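Thiaminase-I (Naegleria gruberi, PDB 4HCW) belongs to the thiaminase I family, whose members have the two-lobed, mainly alpha/beta fold related to periplasmic binding proteins. Local coordinates at residues I148-V153 and F162-Q167; N248-G253 and D327-E332. One frame throughout, in Å; residues are numbered along the deposited sequence.

Interaction 1: I148-V153 and F162-Q167; sequences IVYPDV and FGLYQQ
Leu164 carries the whole of helix 158-169's share in this contact, one methyl meeting Tyr150 and the other Val153. Of its neighbours on the helix, Phe162 packs on Val346 and Cys349 of helix 343-353, and Tyr165 on Ile195 of helix 193-203. The side chain of Leu164 sets out toward segment 148-153, its fork of methyls divided between two partners. CD1 lies 3.6 Å from CG2 of Val153, the two side chains crossing at about a right angle. CD2 faces the end of the tyrosine, 4.0 Å from OH of Tyr150, as the two residues approach from opposite directions. With CG roughly anti to the backbone N (chi1 -158°), the Tyr150 ring is carried toward Leu164. Val153 CG2, the methyl that Leu164 touches, also rests over the centre of the Tyr150 ring, giving an aliphatic CH-pi contact that lies within one segment. A weak backbone bond from Val153 N to Tyr150 O, 3.1 Å long, spans the same two residues at the start of the helix, where Tyr150 is the N-cap. Farther along the second segment, Gln167 closes the turn with its N 2.9 Å from O of Gly163. Tyr199 of helix 193-203 touches both Val153 and Leu164, while Leu136 lies against Tyr150. The arrangement is a small buried contact between two helices consecutive in the chain, the short helix 151-155 and the longer helix 158-169 that follows it.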
loop_
_atom_site.group_PDB
_atom_site.type_symbol
_atom_site.label_atom_id
_atom_site.label_comp_id
_atom_site.label_asym_id
_atom_site.label_seq_id
_atom_site.Cartn_x
_atom_site.Cartn_y
_atom_site.Cartn_z
ATOM N N ILE A 148 -17.593 -13.204 2.771
ATOM C CA ILE A 148 -16.559 -12.376 2.161
ATOM C C ILE A 148 -15.261 -13.166 1.993
ATOM O O ILE A 148 -14.987 -14.088 2.760
ATOM C CB ILE A 148 -16.284 -11.121 3.020
ATOM C CG1 ILE A 148 -17.600 -10.480 3.463
ATOM C CG2 ILE A 148 -15.434 -10.110 2.264
ATOM C CD1 ILE A 148 -17.419 -9.234 4.301
ATOM N N VAL A 149 -14.476 -12.816 0.978
ATOM C CA VAL A 149 -13.142 -13.385 0.815
ATOM C C VAL A 149 -12.081 -12.360 1.203
ATOM O O VAL A 149 -11.992 -11.284 0.613
ATOM C CB VAL A 149 -12.885 -13.865 -0.625
ATOM C CG1 VAL A 149 -11.418 -14.218 -0.810
ATOM C CG2 VAL A 149 -13.762 -15.060 -0.946
ATOM N N TYR A 150 -11.279 -12.707 2.204
ATOM C CA TYR A 150 -10.262 -11.808 2.727
ATOM C C TYR A 150 -9.074 -12.655 3.170
ATOM O O TYR A 150 -8.937 -12.964 4.353
ATOM C CB TYR A 150 -10.835 -11.017 3.905
ATOM C CG TYR A 150 -10.128 -9.716 4.224
ATOM C CD1 TYR A 150 -8.820 -9.486 3.817
ATOM C CD2 TYR A 150 -10.775 -8.718 4.942
ATOM C CE1 TYR A 150 -8.178 -8.298 4.115
ATOM C CE2 TYR A 150 -10.140 -7.528 5.246
ATOM C CZ TYR A 150 -8.842 -7.323 4.829
ATOM O OH TYR A 150 -8.209 -6.139 5.129
ATOM N N PRO A 151 -8.212 -13.032 2.212
ATOM C CA PRO A 151 -7.112 -13.990 2.393
ATOM C C PRO A 151 -6.164 -13.647 3.540
ATOM O O PRO A 151 -5.761 -14.547 4.276
ATOM C CB PRO A 151 -6.367 -13.921 1.057
ATOM C CG PRO A 151 -7.392 -13.468 0.079
ATOM C CD PRO A 151 -8.256 -12.506 0.835
ATOM N N ASP A 152 -5.812 -12.374 3.686
ATOM C CA ASP A 152 -4.886 -11.962 4.735
ATOM C C ASP A 152 -5.468 -12.152 6.137
ATOM O O ASP A 152 -4.755 -12.526 7.067
ATOM C CB ASP A 152 -4.437 -10.514 4.532
ATOM C CG ASP A 152 -3.441 -10.367 3.397
ATOM O OD1 ASP A 152 -2.750 -11.357 3.078
ATOM O OD2 ASP A 152 -3.345 -9.259 2.829
ATOM N N VAL A 153 -6.765 -11.895 6.282
ATOM C CA VAL A 153 -7.440 -12.088 7.561
ATOM C C VAL A 153 -7.647 -13.573 7.841
ATOM O O VAL A 153 -7.475 -14.035 8.969
ATOM C CB VAL A 153 -8.796 -11.364 7.597
ATOM C CG1 VAL A 153 -9.511 -11.626 8.914
ATOM C CG2 VAL A 153 -8.596 -9.878 7.389
ATOM N N PHE A 162 -1.915 -6.890 12.807
ATOM C CA PHE A 162 -1.467 -5.659 13.447
ATOM C C PHE A 162 -2.232 -4.445 12.925
ATOM O O PHE A 162 -2.625 -3.569 13.694
ATOM C CB PHE A 162 0.037 -5.466 13.228
ATOM C CG PHE A 162 0.538 -4.097 13.598
ATOM C CD1 PHE A 162 0.789 -3.771 14.919
ATOM C CD2 PHE A 162 0.764 -3.140 12.621
ATOM C CE1 PHE A 162 1.250 -2.513 15.262
ATOM C CE2 PHE A 162 1.225 -1.881 12.958
ATOM C CZ PHE A 162 1.468 -1.567 14.279
ATOM N N GLY A 163 -2.440 -4.404 11.612
ATOM C CA GLY A 163 -3.085 -3.272 10.971
ATOM C C GLY A 163 -4.539 -3.086 11.356
ATOM O O GLY A 163 -4.937 -2.006 11.792
ATOM N N LEU A 164 -5.334 -4.140 11.194
ATOM C CA LEU A 164 -6.767 -4.069 11.469
ATOM C C LEU A 164 -7.068 -3.733 12.925
ATOM O O LEU A 164 -8.019 -3.008 13.214
ATOM C CB LEU A 164 -7.459 -5.375 11.080
ATOM C CG LEU A 164 -7.511 -5.691 9.586
ATOM C CD1 LEU A 164 -8.372 -6.913 9.345
ATOM C CD2 LEU A 164 -8.035 -4.500 8.800
ATOM N N TYR A 165 -6.259 -4.265 13.836
ATOM C CA TYR A 165 -6.430 -3.989 15.256
ATOM C C TYR A 165 -6.267 -2.500 15.538
ATOM O O TYR A 165 -7.081 -1.901 16.239
ATOM C CB TYR A 165 -5.436 -4.798 16.093
ATOM C CG TYR A 165 -5.526 -4.530 17.581
ATOM C CD1 TYR A 165 -6.441 -5.211 18.376
ATOM C CD2 TYR A 165 -4.695 -3.597 18.191
ATOM C CE1 TYR A 165 -6.529 -4.966 19.736
ATOM C CE2 TYR A 165 -4.776 -3.346 19.549
ATOM C CZ TYR A 165 -5.693 -4.034 20.317
ATOM O OH TYR A 165 -5.772 -3.786 21.667
ATOM N N GLN A 166 -5.218 -1.907 14.980
ATOM C CA GLN A 166 -4.935 -0.493 15.198
ATOM C C GLN A 166 -5.939 0.409 14.485
ATOM O O GLN A 166 -6.232 1.509 14.950
ATOM C CB GLN A 166 -3.509 -0.156 14.758
ATOM C CG GLN A 166 -2.431 -0.896 15.536
ATOM C CD GLN A 166 -2.398 -0.511 17.003
ATOM O OE1 GLN A 166 -2.808 0.587 17.379
ATOM N NE2 GLN A 166 -1.910 -1.418 17.841
ATOM N N GLN A 167 -6.463 -0.059 13.357
ATOM C CA GLN A 167 -7.460 0.706 12.616
ATOM C C GLN A 167 -8.784 0.752 13.372
ATOM O O GLN A 167 -9.437 1.794 13.436
ATOM C CB GLN A 167 -7.670 0.122 11.218
ATOM C CG GLN A 167 -6.493 0.298 10.276
ATOM C CD GLN A 167 -6.794 -0.194 8.875
ATOM O OE1 GLN A 167 -7.932 -0.121 8.410
ATOM N NE2 GLN A 167 -5.775 -0.706 8.194
#

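Interaction 2: N248-G253 and D327-E332; sequences NVQLIG and DAKESE
Lys329 NZ is gripped by two oxygens, the backbone O of Leu251 and OE1 of Gln325. The bond across the contact is 2.7 Å from Lys329 NZ to Leu251 O. It lies in the carbonyl plane, on a lone pair, with a C=O...N angle of 145°. The ammonium group gets there at the end of a fully extended chain, each torsion beyond CG close to 180°, launched from the point where the backbone leaves helical geometry after helix 317-328. On its way the chain runs beside Leu251, whose CB is 4.1 Å from Lys329 CD. Gln250 NE2 comes within 4.3 Å of Lys329 NZ, a proximity without a bond. The lysine charge would probably polarise the Leu251 carbonyl. Gln325 OE1 serves both sides, since it also takes a weak bond from Leu251 N, and so the peptide groups flanking Leu251 are tied to one helix end. Beyond the lysine, Glu332 N bonds back to Lys329 O at 3.1 Å, rounding off the turn. The weakly bonded strand 248-250 lies between two elements: it pairs antiparallel with strand 110-125 through Asn248 with Ser125 and Gln250 with Leu123, while helix 317-328 meets it through Gln321, Leu322 and Gln325, and just past the strand Leu251 packs on Phe122 of the one, Phe326 of the other and Val333.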
loop_
_atom_site.group_PDB
_atom_site.type_symbol
_atom_site.label_atom_id
_atom_site.label_comp_id
_atom_site.label_asym_id
_atom_site.label_seq_id
_atom_site.Cartn_x
_atom_site.Cartn_y
_atom_site.Cartn_z
ATOM N N ASN A 248 -17.138 -3.961 -9.328
ATOM C CA ASN A 248 -16.991 -2.683 -8.641
ATOM C C ASN A 248 -15.935 -2.716 -7.541
ATOM O O ASN A 248 -15.775 -3.719 -6.846
ATOM C CB ASN A 248 -18.332 -2.206 -8.081
ATOM C CG ASN A 248 -19.157 -1.455 -9.109
ATOM O OD1 ASN A 248 -19.120 -0.226 -9.173
ATOM N ND2 ASN A 248 -19.901 -2.194 -9.922
ATOM N N VAL A 249 -15.216 -1.609 -7.395
ATOM C CA VAL A 249 -14.170 -1.495 -6.389
ATOM C C VAL A 249 -14.300 -0.168 -5.642
ATOM O O VAL A 249 -14.480 0.886 -6.256
ATOM C CB VAL A 249 -12.763 -1.637 -7.021
ATOM C CG1 VAL A 249 -12.608 -0.704 -8.215
ATOM C CG2 VAL A 249 -11.679 -1.383 -5.990
ATOM N N GLN A 250 -14.226 -0.222 -4.315
ATOM C CA GLN A 250 -14.428 0.971 -3.497
ATOM C C GLN A 250 -13.501 1.024 -2.287
ATOM O O GLN A 250 -12.904 0.021 -1.898
ATOM C CB GLN A 250 -15.881 1.050 -3.025
ATOM C CG GLN A 250 -16.320 -0.142 -2.187
ATOM C CD GLN A 250 -17.660 0.078 -1.514
ATOM O OE1 GLN A 250 -18.463 -0.848 -1.385
ATOM N NE2 GLN A 250 -17.908 1.306 -1.072
ATOM N N LEU A 251 -13.395 2.212 -1.698
ATOM C CA LEU A 251 -12.663 2.399 -0.455
ATOM C C LEU A 251 -13.547 2.057 0.732
ATOM O O LEU A 251 -14.518 2.759 1.014
ATOM C CB LEU A 251 -12.197 3.847 -0.317
ATOM C CG LEU A 251 -10.822 4.221 -0.860
ATOM C CD1 LEU A 251 -10.564 5.698 -0.622
ATOM C CD2 LEU A 251 -9.747 3.372 -0.200
ATOM N N ILE A 252 -13.210 0.980 1.429
ATOM C CA ILE A 252 -13.935 0.613 2.636
ATOM C C ILE A 252 -12.996 0.513 3.830
ATOM O O ILE A 252 -11.978 -0.177 3.781
ATOM C CB ILE A 252 -14.688 -0.719 2.475
ATOM C CG1 ILE A 252 -13.783 -1.763 1.823
ATOM C CG2 ILE A 252 -15.946 -0.519 1.647
ATOM C CD1 ILE A 252 -14.037 -3.165 2.309
ATOM N N GLY A 253 -13.338 1.221 4.899
ATOM C CA GLY A 253 -12.604 1.094 6.140
ATOM C C GLY A 253 -13.051 -0.170 6.841
ATOM O O GLY A 253 -14.183 -0.615 6.657
ATOM N N ASP A 327 -11.105 11.097 -4.415
ATOM C CA ASP A 327 -11.503 12.502 -4.415
ATOM C C ASP A 327 -12.695 12.756 -3.497
ATOM O O ASP A 327 -12.760 13.783 -2.821
ATOM C CB ASP A 327 -11.825 12.971 -5.835
ATOM C CG ASP A 327 -10.589 13.088 -6.704
ATOM O OD1 ASP A 327 -9.517 13.439 -6.169
ATOM O OD2 ASP A 327 -10.690 12.829 -7.922
ATOM N N ALA A 328 -13.635 11.818 -3.481
ATOM C CA ALA A 328 -14.840 11.952 -2.670
ATOM C C ALA A 328 -14.532 11.828 -1.182
ATOM O O ALA A 328 -15.109 12.535 -0.357
ATOM C CB ALA A 328 -15.876 10.917 -3.085
ATOM N N LYS A 329 -13.616 10.925 -0.848
ATOM C CA LYS A 329 -13.272 10.660 0.543
ATOM C C LYS A 329 -11.877 11.177 0.871
ATOM O O LYS A 329 -11.175 10.602 1.701
ATOM C CB LYS A 329 -13.353 9.160 0.825
ATOM C CG LYS A 329 -14.631 8.515 0.313
ATOM C CD LYS A 329 -14.648 7.016 0.561
ATOM C CE LYS A 329 -15.917 6.386 0.007
ATOM N NZ LYS A 329 -15.984 4.922 0.268
ATOM N N GLU A 330 -11.488 12.270 0.223
ATOM C CA GLU A 330 -10.144 12.827 0.368
ATOM C C GLU A 330 -9.822 13.239 1.806
ATOM O O GLU A 330 -8.659 13.248 2.212
ATOM C CB GLU A 330 -9.958 14.017 -0.581
ATOM C CG GLU A 330 -8.535 14.553 -0.649
ATOM C CD GLU A 330 -8.386 15.693 -1.638
ATOM O OE1 GLU A 330 -9.352 15.971 -2.381
ATOM O OE2 GLU A 330 -7.302 16.312 -1.674
ATOM N N SER A 331 -10.853 13.569 2.576
ATOM C CA SER A 331 -10.661 14.020 3.949
ATOM C C SER A 331 -10.837 12.892 4.963
ATOM O O SER A 331 -10.397 13.002 6.107
ATOM C CB SER A 331 -11.625 15.163 4.274
ATOM O OG SER A 331 -12.972 14.745 4.144
ATOM N N GLU A 332 -11.479 11.808 4.540
ATOM C CA GLU A 332 -11.806 10.716 5.451
ATOM C C GLU A 332 -10.738 9.624 5.471
ATOM O O GLU A 332 -10.721 8.781 6.368
ATOM C CB GLU A 332 -13.169 10.114 5.092
ATOM C CG GLU A 332 -14.283 11.139 4.882
ATOM C CD GLU A 332 -14.859 11.683 6.182
ATOM O OE1 GLU A 332 -16.101 11.706 6.314
ATOM O OE2 GLU A 332 -14.081 12.099 7.066
#

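How the interactions relate
Interaction 1 closes before interaction 2 opens along the chain, and their centres lie about 17 Å apart. They do not touch, although their nearest atoms come within about 5 Å. Leu136 of helix 136-143 connects them: its side chain packs on Tyr150, while its backbone is hydrogen-bonded to Gly253. A second approach is made by Gln167, which touches Thr254, the residue following segment 248-253. In character they differ, interaction 1 being a buried, largely apolar contact between helices adjacent in sequence, and interaction 2 a partly buried hydrogen bond from a lysine to a backbone carbonyl that joins distant parts of the chain across 73 intervening residues.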